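Local coordinates for protein delta (PDB 3ZH9) that probably acts in the bacterial replication machinery as the delta subunit, the wrench that opens the beta sliding ring dimer so it can be loaded onto primed DNA, at residues Leu49-Leu54 with Ile79-Tyr84; Val156-Thr161 with Ser184-Ile189; Leu174-Asn179 with Val211-Glu216. One frame throughout, in Å; residues are numbered along the deposited sequence.

Interaction 1 (Leu49-Leu54 with Ile79-Tyr84)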
ATOM      1  N   LEU A  49       1.202  26.256   4.381  1.00 39.13           N
ATOM      2  CA  LEU A  49       1.118  24.948   3.752  1.00 40.29           C
ATOM      3  C   LEU A  49       0.454  25.089   2.401  1.00 47.25           C
ATOM      4  O   LEU A  49      -0.582  25.735   2.287  1.00 50.62           O
ATOM      5  CB  LEU A  49       0.322  23.989   4.630  1.00 46.89           C
ATOM      6  CG  LEU A  49       0.009  22.617   4.024  1.00 52.07           C
ATOM      7  CD1 LEU A  49       1.276  21.923   3.512  1.00 46.54           C
ATOM      8  CD2 LEU A  49      -0.698  21.753   5.045  1.00 53.75           C
ATOM      9  N   SER A  50       1.055  24.513   1.368  1.00 46.86           N
ATOM     10  CA  SER A  50       0.431  24.521   0.051  1.00 47.31           C
ATOM     11  C   SER A  50       0.628  23.173  -0.605  1.00 51.67           C
ATOM     12  O   SER A  50       1.715  22.587  -0.535  1.00 43.70           O
ATOM     13  CB  SER A  50       1.021  25.608  -0.847  1.00 51.02           C
ATOM     14  OG  SER A  50       1.231  26.801  -0.124  1.00 64.41           O
ATOM     15  N   VAL A  51      -0.429  22.688  -1.244  1.00 49.06           N
ATOM     16  CA  VAL A  51      -0.385  21.437  -1.977  1.00 41.02           C
ATOM     17  C   VAL A  51      -0.779  21.651  -3.437  1.00 47.73           C
ATOM     18  O   VAL A  51      -1.827  22.236  -3.739  1.00 48.37           O
ATOM     19  CB  VAL A  51      -1.350  20.426  -1.375  1.00 45.32           C
ATOM     20  CG1 VAL A  51      -1.240  19.100  -2.112  1.00 33.41           C
ATOM     21  CG2 VAL A  51      -1.082  20.272   0.112  1.00 40.75           C
ATOM     22  N   PHE A  52       0.062  21.183  -4.344  1.00 43.24           N
ATOM     23  CA  PHE A  52      -0.249  21.264  -5.763  1.00 45.06           C
ATOM     24  C   PHE A  52      -0.265  19.872  -6.390  1.00 50.49           C
ATOM     25  O   PHE A  52       0.399  18.959  -5.903  1.00 50.01           O
ATOM     26  CB  PHE A  52       0.772  22.156  -6.479  1.00 45.64           C
ATOM     27  CG  PHE A  52       0.826  23.568  -5.945  1.00 46.98           C
ATOM     28  CD1 PHE A  52       1.596  23.876  -4.823  1.00 37.35           C
ATOM     29  CD2 PHE A  52       0.103  24.585  -6.561  1.00 42.91           C
ATOM     30  CE1 PHE A  52       1.648  25.166  -4.330  1.00 39.22           C
ATOM     31  CE2 PHE A  52       0.151  25.884  -6.070  1.00 51.12           C
ATOM     32  CZ  PHE A  52       0.925  26.175  -4.953  1.00 47.58           C
ATOM     33  N   ASP A  53      -1.026  19.717  -7.470  1.00 51.02           N
ATOM     34  CA  ASP A  53      -1.043  18.473  -8.242  1.00 49.82           C
ATOM     35  C   ASP A  53      -0.694  18.818  -9.691  1.00 50.07           C
ATOM     36  O   ASP A  53      -1.461  19.488 -10.379  1.00 52.79           O
ATOM     37  CB  ASP A  53      -2.423  17.808  -8.134  1.00 42.81           C
ATOM     38  CG  ASP A  53      -2.487  16.445  -8.810  1.00 53.64           C
ATOM     39  OD1 ASP A  53      -1.649  16.155  -9.695  1.00 50.49           O
ATOM     40  OD2 ASP A  53      -3.396  15.666  -8.456  1.00 56.21           O
ATOM     41  N   LEU A  54       0.469  18.376 -10.152  1.00 49.03           N
ATOM     42  CA  LEU A  54       0.938  18.764 -11.476  1.00 49.41           C
ATOM     43  C   LEU A  54       0.109  18.162 -12.619  1.00 53.39           C
ATOM     44  O   LEU A  54       0.347  18.463 -13.790  1.00 58.79           O
ATOM     45  CB  LEU A  54       2.420  18.428 -11.639  1.00 49.90           C
ATOM     46  CG  LEU A  54       3.335  19.188 -10.678  1.00 50.60           C
ATOM     47  CD1 LEU A  54       4.806  18.883 -10.971  1.00 46.28           C
ATOM     48  CD2 LEU A  54       3.052  20.703 -10.753  1.00 40.55           C
ATOM     49  N   ILE A  79       4.016  21.255  -1.145  1.00 35.96           N
ATOM     50  CA  ILE A  79       3.934  19.893  -1.650  1.00 40.39           C
ATOM     51  C   ILE A  79       3.508  19.894  -3.111  1.00 41.24           C
ATOM     52  O   ILE A  79       2.533  20.548  -3.497  1.00 44.27           O
ATOM     53  CB  ILE A  79       2.970  19.057  -0.794  1.00 43.71           C
ATOM     54  CG1 ILE A  79       3.460  19.027   0.654  1.00 40.91           C
ATOM     55  CG2 ILE A  79       2.819  17.648  -1.347  1.00 37.74           C
ATOM     56  CD1 ILE A  79       2.479  18.410   1.594  1.00 42.35           C
ATOM     57  N   VAL A  80       4.264  19.168  -3.920  1.00 39.72           N
ATOM     58  CA  VAL A  80       4.047  19.122  -5.356  1.00 37.30           C
ATOM     59  C   VAL A  80       3.901  17.679  -5.804  1.00 41.44           C
ATOM     60  O   VAL A  80       4.893  16.944  -5.894  1.00 39.68           O
ATOM     61  CB  VAL A  80       5.217  19.783  -6.113  1.00 40.99           C
ATOM     62  CG1 VAL A  80       4.995  19.696  -7.595  1.00 44.02           C
ATOM     63  CG2 VAL A  80       5.351  21.221  -5.693  1.00 48.01           C
ATOM     64  N   LYS A  81       2.663  17.267  -6.071  1.00 42.29           N
ATOM     65  CA  LYS A  81       2.389  15.884  -6.464  1.00 44.11           C
ATOM     66  C   LYS A  81       2.473  15.644  -7.971  1.00 46.47           C
ATOM     67  O   LYS A  81       2.187  16.541  -8.774  1.00 44.04           O
ATOM     68  CB  LYS A  81       1.004  15.455  -5.976  1.00 46.63           C
ATOM     69  CG  LYS A  81       0.786  15.566  -4.475  1.00 50.28           C
ATOM     70  CD  LYS A  81      -0.654  15.196  -4.136  1.00 62.85           C
ATOM     71  CE  LYS A  81      -0.959  15.389  -2.664  1.00 66.02           C
ATOM     72  NZ  LYS A  81      -2.433  15.387  -2.422  1.00 69.58           N
ATOM     73  N   ASN A  82       2.859  14.420  -8.335  1.00 45.04           N
ATOM     74  CA  ASN A  82       2.761  13.900  -9.707  1.00 45.56           C
ATOM     75  C   ASN A  82       3.612  14.578 -10.782  1.00 50.40           C
ATOM     76  O   ASN A  82       3.079  15.039 -11.794  1.00 49.11           O
ATOM     77  CB  ASN A  82       1.305  13.871 -10.179  1.00 49.76           C
ATOM     78  CG  ASN A  82       0.404  13.092  -9.244  1.00 54.37           C
ATOM     79  OD1 ASN A  82      -0.746  13.472  -9.024  1.00 64.06           O
ATOM     80  ND2 ASN A  82       0.920  12.009  -8.684  1.00 41.80           N
ATOM     81  N   PRO A  83       4.933  14.636 -10.569  1.00 46.33           N
ATOM     82  CA  PRO A  83       5.841  15.095 -11.625  1.00 48.33           C
ATOM     83  C   PRO A  83       6.060  13.996 -12.666  1.00 47.23           C
ATOM     84  O   PRO A  83       7.142  13.411 -12.722  1.00 42.54           O
ATOM     85  CB  PRO A  83       7.139  15.401 -10.860  1.00 42.30           C
ATOM     86  CG  PRO A  83       7.082  14.521  -9.668  1.00 40.92           C
ATOM     87  CD  PRO A  83       5.631  14.409  -9.292  1.00 47.29           C
ATOM     88  N   TYR A  84       5.035  13.735 -13.476  1.00 42.82           N
ATOM     89  CA  TYR A  84       5.058  12.662 -14.471  1.00 46.35           C
ATOM     90  C   TYR A  84       6.192  12.829 -15.474  1.00 53.43           C
ATOM     91  O   TYR A  84       6.657  11.858 -16.063  1.00 52.81           O
ATOM     92  CB  TYR A  84       3.713  12.565 -15.209  1.00 47.65           C
ATOM     93  CG  TYR A  84       3.158  13.897 -15.656  1.00 51.33           C
ATOM     94  CD1 TYR A  84       3.555  14.477 -16.862  1.00 57.63           C
ATOM     95  CD2 TYR A  84       2.246  14.590 -14.863  1.00 50.81           C
ATOM     96  CE1 TYR A  84       3.049  15.717 -17.264  1.00 60.66           C
ATOM     97  CE2 TYR A  84       1.739  15.824 -15.254  1.00 53.74           C
ATOM     98  CZ  TYR A  84       2.139  16.378 -16.452  1.00 60.57           C
ATOM     99  OH  TYR A  84       1.626  17.599 -16.828  1.00 71.11           O
TER
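Strands 49-53 and 76-81 are neighbours in the parallel sheet of the P-loop NTPase-like domain, with V51 paired to I79, F52 to V80 and D53 to K81. Strand 49-53 is an edge strand of the sheet. Their paired parts, 49-53 and 79-81, run in the same direction, 14° apart. Four nearly straight backbone hydrogen bonds join them. I79 N gives to S50 O at 2.7 Å, and I79 O accepts from F52 N. K81 N gives to F52 O, and K81 O accepts from L54 N at 2.9 Å. The last bond carries the pairing one residue beyond strand 49-53.

One face of the sheet holds V51, I79, D53 and K81. The I79 tip, CD1, reaches L49 CD1 at 4.2 Å and also lies near V51 CG2. The K81 side chain leaves with CG anti to its carbonyl carbon (chi1 -58°) and is extended beyond. It runs back over the neighbouring strand, where CE lies 3.8 Å from V51 CG1. D53 OD1 accepts from the backbone N of E55.

The other face holds F52 and V80. The F52 ring has I79 O near its plane, 3.7 Å from CD1. The F52 side chain also touches Q61, A62 and D65 of helix 59-66. L54 turns its branched end toward V80, and L54 CD1 sits tightly on V80 CG1 at 3.5 Å. The same methyl touches P83, the centre of an inverse gamma turn. L54 O lies at the edge of the Y84 ring, 3.3 Å from CE2, and also accepts from H97 NE2.

Strand 49-53, helix 59-66 and strand 76-81 form a beta-alpha-beta crossover. The strand order 2-3-4-1-5 of this sheet is that of the AAA+ nucleotide-binding fold.

Interaction 2 (Val156-Thr161 with Ser184-Ile189); sequences VNLAKT and SIFQEI
L158 projects from helix 148-160 onto helix 182-195, where I185, F186 and I189 receive it. The local axes are 10.3 Å apart and cross at -42°. No hydrogen bond links the two segments; the side-chain contacts between them are apolar.

The CB of L158 points to the other helix. Its chi1 of -177° sets CG opposite the backbone N and sends the branched end across the gap. CG comes first and meets I189 CG2 at 4.0 Å. The two methyls then part. CD1 turns to the F186 ring and lies 4.1 Å from F186 CD2. CD2 goes deeper, against the backbone of helix 182-195, and is 3.6 Å from F186 CA. The same methyl is 3.9 Å from F186 CD2 and 3.9 Å from I189 CB. It also brushes I185, near its O and its CG2. One methyl thus touches three residues.

The side chains of L158 and F186 cross at about a right angle. L158 and I189 instead pass alongside each other, pointing in opposite directions. A159 adds a smaller contact, with its CA 4.2 Å from I189 CG2.

The carbonyl of L158 takes two bonds from T161. T161 OG1 gives it a hydrogen bond of 2.8 Å in the carbonyl plane, and T161 N gives the second. Helix 2-10 adds to the packing: F3 touches L158, and W6 touches F186. I185 and I189 also reach T155, one turn earlier on helix 148-160.

The contact is leucine packed against isoleucine and phenylalanine between two helices that cross obliquely. It is consistent with the small helical domain that follows the nucleotide-binding domain in AAA+ proteins.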
ATOM      1  N   VAL A 156      10.205  -5.578  11.339  1.00 33.06           N
ATOM      2  CA  VAL A 156      11.209  -5.608  12.386  1.00 34.63           C
ATOM      3  C   VAL A 156      11.778  -4.219  12.658  1.00 38.75           C
ATOM      4  O   VAL A 156      11.925  -3.805  13.817  1.00 40.80           O
ATOM      5  CB  VAL A 156      12.331  -6.608  12.041  1.00 34.80           C
ATOM      6  CG1 VAL A 156      13.563  -6.397  12.949  1.00 40.39           C
ATOM      7  CG2 VAL A 156      11.804  -8.040  12.156  1.00 28.37           C
ATOM      8  N   ASN A 157      12.084  -3.491  11.590  1.00 35.62           N
ATOM      9  CA  ASN A 157      12.648  -2.160  11.737  1.00 41.97           C
ATOM     10  C   ASN A 157      11.608  -1.190  12.250  1.00 40.43           C
ATOM     11  O   ASN A 157      11.937  -0.241  12.935  1.00 35.07           O
ATOM     12  CB  ASN A 157      13.216  -1.658  10.412  1.00 49.70           C
ATOM     13  CG  ASN A 157      14.510  -2.342  10.047  1.00 58.09           C
ATOM     14  OD1 ASN A 157      15.347  -2.607  10.913  1.00 57.37           O
ATOM     15  ND2 ASN A 157      14.682  -2.641   8.759  1.00 58.20           N
ATOM     16  N   LEU A 158      10.350  -1.429  11.906  1.00 39.97           N
ATOM     17  CA  LEU A 158       9.288  -0.542  12.342  1.00 40.46           C
ATOM     18  C   LEU A 158       9.186  -0.537  13.875  1.00 37.78           C
ATOM     19  O   LEU A 158       9.079   0.522  14.485  1.00 35.23           O
ATOM     20  CB  LEU A 158       7.955  -0.936  11.706  1.00 37.77           C
ATOM     21  CG  LEU A 158       6.809  -0.003  12.072  1.00 37.80           C
ATOM     22  CD1 LEU A 158       7.191   1.414  11.727  1.00 39.37           C
ATOM     23  CD2 LEU A 158       5.504  -0.405  11.373  1.00 34.33           C
ATOM     24  N   ALA A 159       9.220  -1.721  14.485  1.00 36.27           N
ATOM     25  CA  ALA A 159       9.208  -1.837  15.943  1.00 33.32           C
ATOM     26  C   ALA A 159      10.296  -0.980  16.598  1.00 37.24           C
ATOM     27  O   ALA A 159      10.063  -0.324  17.616  1.00 42.93           O
ATOM     28  CB  ALA A 159       9.337  -3.326  16.377  1.00 28.31           C
ATOM     29  N   LYS A 160      11.488  -0.974  16.013  1.00 44.56           N
ATOM     30  CA  LYS A 160      12.583  -0.168  16.546  1.00 43.81           C
ATOM     31  C   LYS A 160      12.269   1.330  16.604  1.00 42.27           C
ATOM     32  O   LYS A 160      12.758   2.034  17.486  1.00 40.42           O
ATOM     33  CB  LYS A 160      13.867  -0.400  15.750  1.00 52.65           C
ATOM     34  CG  LYS A 160      14.490  -1.780  15.919  1.00 55.15           C
ATOM     35  CD  LYS A 160      15.738  -1.874  15.048  1.00 67.60           C
ATOM     36  CE  LYS A 160      16.351  -3.256  15.066  1.00 76.04           C
ATOM     37  NZ  LYS A 160      17.443  -3.345  14.066  1.00 81.40           N
ATOM     38  N   THR A 161      11.463   1.829  15.670  1.00 39.57           N
ATOM     39  CA  THR A 161      11.130   3.248  15.686  1.00 36.95           C
ATOM     40  C   THR A 161      10.267   3.626  16.891  1.00 48.71           C
ATOM     41  O   THR A 161      10.109   4.808  17.198  1.00 42.86           O
ATOM     42  CB  THR A 161      10.420   3.698  14.401  1.00 43.31           C
ATOM     43  OG1 THR A 161       9.043   3.299  14.444  1.00 39.89           O
ATOM     44  CG2 THR A 161      11.106   3.108  13.172  1.00 44.90           C
ATOM     45  N   SER A 184      -1.626  -1.907   7.531  1.00 34.47           N
ATOM     46  CA  SER A 184      -2.096  -2.789   8.591  1.00 30.75           C
ATOM     47  C   SER A 184      -0.958  -3.178   9.522  1.00 29.15           C
ATOM     48  O   SER A 184      -1.131  -3.224  10.739  1.00 34.03           O
ATOM     49  CB  SER A 184      -2.744  -4.040   8.000  1.00 30.18           C
ATOM     50  OG  SER A 184      -3.793  -3.679   7.124  1.00 40.59           O
ATOM     51  N   ILE A 185       0.209  -3.451   8.954  1.00 25.61           N
ATOM     52  CA  ILE A 185       1.372  -3.747   9.775  1.00 28.62           C
ATOM     53  C   ILE A 185       1.713  -2.550  10.673  1.00 30.86           C
ATOM     54  O   ILE A 185       2.018  -2.719  11.844  1.00 33.44           O
ATOM     55  CB  ILE A 185       2.595  -4.119   8.915  1.00 29.69           C
ATOM     56  CG1 ILE A 185       2.374  -5.453   8.210  1.00 36.43           C
ATOM     57  CG2 ILE A 185       3.844  -4.210   9.775  1.00 30.82           C
ATOM     58  CD1 ILE A 185       3.200  -5.607   6.942  1.00 33.98           C
ATOM     59  N   PHE A 186       1.648  -1.341  10.114  1.00 26.21           N
ATOM     60  CA  PHE A 186       1.978  -0.145  10.865  1.00 30.22           C
ATOM     61  C   PHE A 186       0.993   0.004  12.019  1.00 31.70           C
ATOM     62  O   PHE A 186       1.364   0.192  13.171  1.00 36.24           O
ATOM     63  CB  PHE A 186       1.934   1.100   9.955  1.00 33.50           C
ATOM     64  CG  PHE A 186       2.259   2.373  10.675  1.00 34.57           C
ATOM     65  CD1 PHE A 186       1.293   3.031  11.421  1.00 38.50           C
ATOM     66  CD2 PHE A 186       3.540   2.907  10.621  1.00 40.53           C
ATOM     67  CE1 PHE A 186       1.598   4.225  12.100  1.00 43.73           C
ATOM     68  CE2 PHE A 186       3.860   4.085  11.298  1.00 35.35           C
ATOM     69  CZ  PHE A 186       2.889   4.749  12.040  1.00 38.03           C
ATOM     70  N   GLN A 187      -0.278  -0.093  11.690  1.00 31.79           N
ATOM     71  CA  GLN A 187      -1.316  -0.041  12.692  1.00 29.74           C
ATOM     72  C   GLN A 187      -1.142  -1.091  13.810  1.00 32.53           C
ATOM     73  O   GLN A 187      -1.218  -0.764  14.995  1.00 31.77           O
ATOM     74  CB  GLN A 187      -2.674  -0.173  12.013  1.00 32.84           C
ATOM     75  CG  GLN A 187      -3.836  -0.316  12.980  1.00 56.92           C
ATOM     76  CD  GLN A 187      -5.177  -0.400  12.270  1.00 73.59           C
ATOM     77  OE1 GLN A 187      -5.280  -0.115  11.072  1.00 76.95           O
ATOM     78  NE2 GLN A 187      -6.210  -0.793  13.006  1.00 79.39           N
ATOM     79  N   GLU A 188      -0.912  -2.345  13.441  1.00 26.90           N
ATOM     80  CA  GLU A 188      -0.824  -3.412  14.434  1.00 27.55           C
ATOM     81  C   GLU A 188       0.457  -3.300  15.264  1.00 30.30           C
ATOM     82  O   GLU A 188       0.451  -3.591  16.459  1.00 32.46           O
ATOM     83  CB  GLU A 188      -0.918  -4.800  13.776  1.00 21.79           C
ATOM     84  CG  GLU A 188      -2.216  -5.056  13.025  1.00 30.50           C
ATOM     85  CD  GLU A 188      -3.481  -4.907  13.897  1.00 38.31           C
ATOM     86  OE1 GLU A 188      -3.399  -5.027  15.135  1.00 40.77           O
ATOM     87  OE2 GLU A 188      -4.567  -4.670  13.333  1.00 46.70           O
ATOM     88  N   ILE A 189       1.558  -2.899  14.633  1.00 30.94           N
ATOM     89  CA  ILE A 189       2.792  -2.652  15.383  1.00 29.38           C
ATOM     90  C   ILE A 189       2.590  -1.548  16.445  1.00 30.04           C
ATOM     91  O   ILE A 189       3.008  -1.699  17.586  1.00 32.49           O
ATOM     92  CB  ILE A 189       3.989  -2.327  14.455  1.00 35.33           C
ATOM     93  CG1 ILE A 189       4.498  -3.602  13.759  1.00 32.42           C
ATOM     94  CG2 ILE A 189       5.106  -1.642  15.240  1.00 35.46           C
ATOM     95  CD1 ILE A 189       5.107  -4.653  14.699  1.00 27.83           C
TER

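Interaction 3 (Leu174-Asn179 with Val211-Glu216). With SO4 (sulfate ion), chain H; SO4 (sulfate ion), chain M.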
ATOM      1  N   LEU A 174       2.835 -11.798  11.995  1.00 27.84           N
ATOM      2  CA  LEU A 174       2.071 -10.567  11.882  1.00 29.69           C
ATOM      3  C   LEU A 174       1.782 -10.265  10.414  1.00 32.43           C
ATOM      4  O   LEU A 174       0.651  -9.983  10.029  1.00 32.78           O
ATOM      5  CB  LEU A 174       2.842  -9.400  12.526  1.00 21.58           C
ATOM      6  CG  LEU A 174       2.168  -8.040  12.273  1.00 35.83           C
ATOM      7  CD1 LEU A 174       0.716  -8.097  12.708  1.00 31.35           C
ATOM      8  CD2 LEU A 174       2.889  -6.951  13.022  1.00 33.56           C
ATOM      9  N   VAL A 175       2.826 -10.331   9.602  1.00 33.82           N
ATOM     10  CA  VAL A 175       2.702 -10.095   8.169  1.00 30.45           C
ATOM     11  C   VAL A 175       1.708 -11.062   7.509  1.00 34.97           C
ATOM     12  O   VAL A 175       0.915 -10.673   6.659  1.00 33.78           O
ATOM     13  CB  VAL A 175       4.094 -10.174   7.496  1.00 34.32           C
ATOM     14  CG1 VAL A 175       3.985 -10.268   5.950  1.00 32.55           C
ATOM     15  CG2 VAL A 175       4.935  -8.992   7.925  1.00 30.77           C
ATOM     16  N   LEU A 176       1.742 -12.321   7.914  1.00 35.99           N
ATOM     17  CA  LEU A 176       0.766 -13.303   7.444  1.00 33.14           C
ATOM     18  C   LEU A 176      -0.678 -12.900   7.796  1.00 34.38           C
ATOM     19  O   LEU A 176      -1.585 -12.995   6.966  1.00 35.28           O
ATOM     20  CB  LEU A 176       1.066 -14.670   8.075  1.00 36.20           C
ATOM     21  CG  LEU A 176       0.013 -15.770   7.875  1.00 46.97           C
ATOM     22  CD1 LEU A 176       0.162 -16.396   6.505  1.00 51.33           C
ATOM     23  CD2 LEU A 176       0.127 -16.845   8.946  1.00 52.87           C
ATOM     24  N   LEU A 177      -0.879 -12.473   9.040  1.00 29.00           N
ATOM     25  CA  LEU A 177      -2.211 -12.209   9.567  1.00 28.46           C
ATOM     26  C   LEU A 177      -2.892 -11.058   8.842  1.00 29.97           C
ATOM     27  O   LEU A 177      -4.104 -11.061   8.656  1.00 31.48           O
ATOM     28  CB  LEU A 177      -2.146 -11.897  11.070  1.00 25.43           C
ATOM     29  CG  LEU A 177      -1.892 -13.070  12.023  1.00 30.34           C
ATOM     30  CD1 LEU A 177      -1.625 -12.547  13.432  1.00 27.62           C
ATOM     31  CD2 LEU A 177      -3.047 -14.062  12.017  1.00 26.97           C
ATOM     32  N   VAL A 178      -2.116 -10.060   8.441  1.00 30.42           N
ATOM     33  CA  VAL A 178      -2.723  -8.892   7.832  1.00 33.02           C
ATOM     34  C   VAL A 178      -2.526  -8.919   6.328  1.00 37.75           C
ATOM     35  O   VAL A 178      -2.749  -7.914   5.644  1.00 38.91           O
ATOM     36  CB  VAL A 178      -2.205  -7.574   8.450  1.00 27.74           C
ATOM     37  CG1 VAL A 178      -2.510  -7.566   9.961  1.00 33.75           C
ATOM     38  CG2 VAL A 178      -0.719  -7.389   8.178  1.00 29.42           C
ATOM     39  N   ASN A 179      -2.128 -10.086   5.826  1.00 34.53           N
ATOM     40  CA  ASN A 179      -1.963 -10.289   4.387  1.00 38.34           C
ATOM     41  C   ASN A 179      -0.985  -9.304   3.769  1.00 42.14           C
ATOM     42  O   ASN A 179      -1.184  -8.867   2.636  1.00 43.91           O
ATOM     43  CB  ASN A 179      -3.306 -10.165   3.658  1.00 33.44           C
ATOM     44  CG  ASN A 179      -3.414 -11.105   2.453  1.00 44.47           C
ATOM     45  OD1 ASN A 179      -2.857 -12.200   2.459  1.00 51.53           O
ATOM     46  ND2 ASN A 179      -4.125 -10.672   1.419  1.00 38.62           N
ATOM     47  N   VAL A 211      -3.736  -9.666  17.622  1.00 24.73           N
ATOM     48  CA  VAL A 211      -3.940  -9.297  16.214  1.00 26.63           C
ATOM     49  C   VAL A 211      -4.859 -10.278  15.517  1.00 28.77           C
ATOM     50  O   VAL A 211      -4.528 -11.465  15.396  1.00 29.62           O
ATOM     51  CB  VAL A 211      -2.616  -9.243  15.429  1.00 28.07           C
ATOM     52  CG1 VAL A 211      -2.863  -8.920  13.948  1.00 26.63           C
ATOM     53  CG2 VAL A 211      -1.650  -8.236  16.031  1.00 26.70           C
ATOM     54  N   ALA A 212      -6.020  -9.793  15.073  1.00 26.74           N
ATOM     55  CA  ALA A 212      -6.998 -10.665  14.428  1.00 31.60           C
ATOM     56  C   ALA A 212      -6.633 -10.928  12.964  1.00 37.48           C
ATOM     57  O   ALA A 212      -6.265 -10.012  12.225  1.00 38.95           O
ATOM     58  CB  ALA A 212      -8.404 -10.069  14.520  1.00 30.93           C
ATOM     59  N   ARG A 213      -6.750 -12.182  12.547  1.00 35.99           N
ATOM     60  CA  ARG A 213      -6.566 -12.538  11.144  1.00 34.08           C
ATOM     61  C   ARG A 213      -7.557 -11.743  10.312  1.00 33.98           C
ATOM     62  O   ARG A 213      -8.754 -11.755  10.588  1.00 41.79           O
ATOM     63  CB  ARG A 213      -6.782 -14.030  10.966  1.00 34.36           C
ATOM     64  CG  ARG A 213      -6.236 -14.590   9.672  1.00 39.77           C
ATOM     65  CD  ARG A 213      -6.373 -16.115   9.643  1.00 45.67           C
ATOM     66  NE  ARG A 213      -5.472 -16.734  10.613  1.00 52.68           N
ATOM     67  CZ  ARG A 213      -4.344 -17.371  10.301  1.00 55.41           C
ATOM     68  NH1 ARG A 213      -3.966 -17.502   9.031  1.00 64.85           N
ATOM     69  NH2 ARG A 213      -3.594 -17.889  11.263  1.00 45.43           N
ATOM     70  N   SER A 214      -7.063 -11.021   9.314  1.00 31.46           N
ATOM     71  CA  SER A 214      -7.938 -10.180   8.496  1.00 41.85           C
ATOM     72  C   SER A 214      -8.967 -11.013   7.702  1.00 40.51           C
ATOM     73  O   SER A 214      -8.744 -12.194   7.404  1.00 39.78           O
ATOM     74  CB  SER A 214      -7.121  -9.297   7.543  1.00 46.91           C
ATOM     75  OG  SER A 214      -6.634 -10.054   6.450  1.00 47.79           O
ATOM     76  N   LEU A 215     -10.101 -10.395   7.396  1.00 36.23           N
ATOM     77  CA  LEU A 215     -11.130 -11.016   6.561  1.00 44.20           C
ATOM     78  C   LEU A 215     -10.548 -11.458   5.219  1.00 43.75           C
ATOM     79  O   LEU A 215     -10.818 -12.563   4.738  1.00 37.97           O
ATOM     80  CB  LEU A 215     -12.273 -10.026   6.332  1.00 54.54           C
ATOM     81  CG  LEU A 215     -13.503 -10.460   5.529  1.00 58.85           C
ATOM     82  CD1 LEU A 215     -14.108 -11.729   6.103  1.00 58.35           C
ATOM     83  CD2 LEU A 215     -14.529  -9.338   5.535  1.00 55.25           C
ATOM     84  N   GLU A 216      -9.730 -10.592   4.626  1.00 40.53           N
ATOM     85  CA  GLU A 216      -9.127 -10.871   3.332  1.00 40.63           C
ATOM     86  C   GLU A 216      -8.148 -12.035   3.432  1.00 37.15           C
ATOM     87  O   GLU A 216      -8.019 -12.841   2.509  1.00 35.30           O
ATOM     88  CB  GLU A 216      -8.416  -9.624   2.792  1.00 47.68           C
ATOM     89  CG  GLU A 216      -7.718  -9.852   1.458  1.00 61.01           C
ATOM     90  CD  GLU A 216      -6.967  -8.622   0.956  1.00 66.92           C
ATOM     91  OE1 GLU A 216      -5.864  -8.339   1.482  1.00 57.02           O
ATOM     92  OE2 GLU A 216      -7.477  -7.950   0.030  1.00 69.99           O
TER
HETATM   93  S   SO4 H1346      -8.090 -14.478  15.149  1.00 54.54           S
HETATM   94  O1  SO4 H1346      -7.437 -14.568  16.463  1.00 58.91           O
HETATM   95  O2  SO4 H1346      -7.059 -14.260  14.140  1.00 54.32           O
HETATM   96  O3  SO4 H1346      -9.036 -13.362  15.109  1.00 44.34           O
HETATM   97  O4  SO4 H1346      -8.791 -15.739  14.891  1.00 64.54           O
HETATM   98  S   SO4 M1351      -3.333 -17.482  15.208  1.00 71.66           S
HETATM   99  O1  SO4 M1351      -2.688 -16.156  15.189  1.00 39.42           O
HETATM  100  O2  SO4 M1351      -3.255 -18.096  13.881  1.00 75.14           O
HETATM  101  O3  SO4 M1351      -4.744 -17.363  15.585  1.00 79.12           O
HETATM  102  O4  SO4 M1351      -2.669 -18.340  16.190  1.00 82.82           O
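S214 N gives a 3.0 Å, almost perfectly straight hydrogen bond to L177 O, and N179 ND2 gives a 2.9 Å bond to E216 OE1. Both sit where helix 168-177 ends in a Schellman motif, with N179 as its C-prime residue at positive phi. S214 is the N-cap of helix 215-227, its OG accepting from Q217 N. The end of one helix is thus tied to the start of the other. E216 OE1 lies near the amide plane of N179, whereas ND2 meets that oxygen from above the carboxylate, 49° out of its plane. H181 NE2 also binds that oxygen, so two donors hold it.

R213 binds two sulfates, probably from the crystallisation liquor. Its backbone N gives to O2 of the chain H sulfate at 2.6 Å. Its NH2 gives to O2 of the chain M sulfate, also at 2.6 Å, at the edge of the guanidinium. A bend at chi3 (-69°) brings this group back over L177. L177 CD2 then lies 3.6 Å above one guanidinium face, offset toward the rim, and L176 CD2 approaches NH1.

The apolar packing gathers round V211, whose CB is directed toward segment 174-179. L174, L177 and V178 all reach its CG1, and L177 CD1 is 3.9 Å from V211 CG1 and 3.7 Å from V211 O.

How the interactions relate
Interactions 2 and 3 are neighbours, with centres 14 Å apart. Their segments alternate along the chain, and helices 168-177 and 182-195 follow each other. They pack directly on each other: I189 CD1 meets L174 CD2 at 3.6 Å, and S184 CB meets V178 CB at 3.6 Å. L174 therefore touches both I189 and V211. Interaction 1 belongs to the sheet of the preceding domain and touches neither. Its centre is about 28 Å from that of interaction 2 and about 34 Å from that of interaction 3. Interactions 1 and 3 lie on opposite sides of the chain's centre. A glycerol, probably from the crystallisation liquor, lies by V51 in interaction 1.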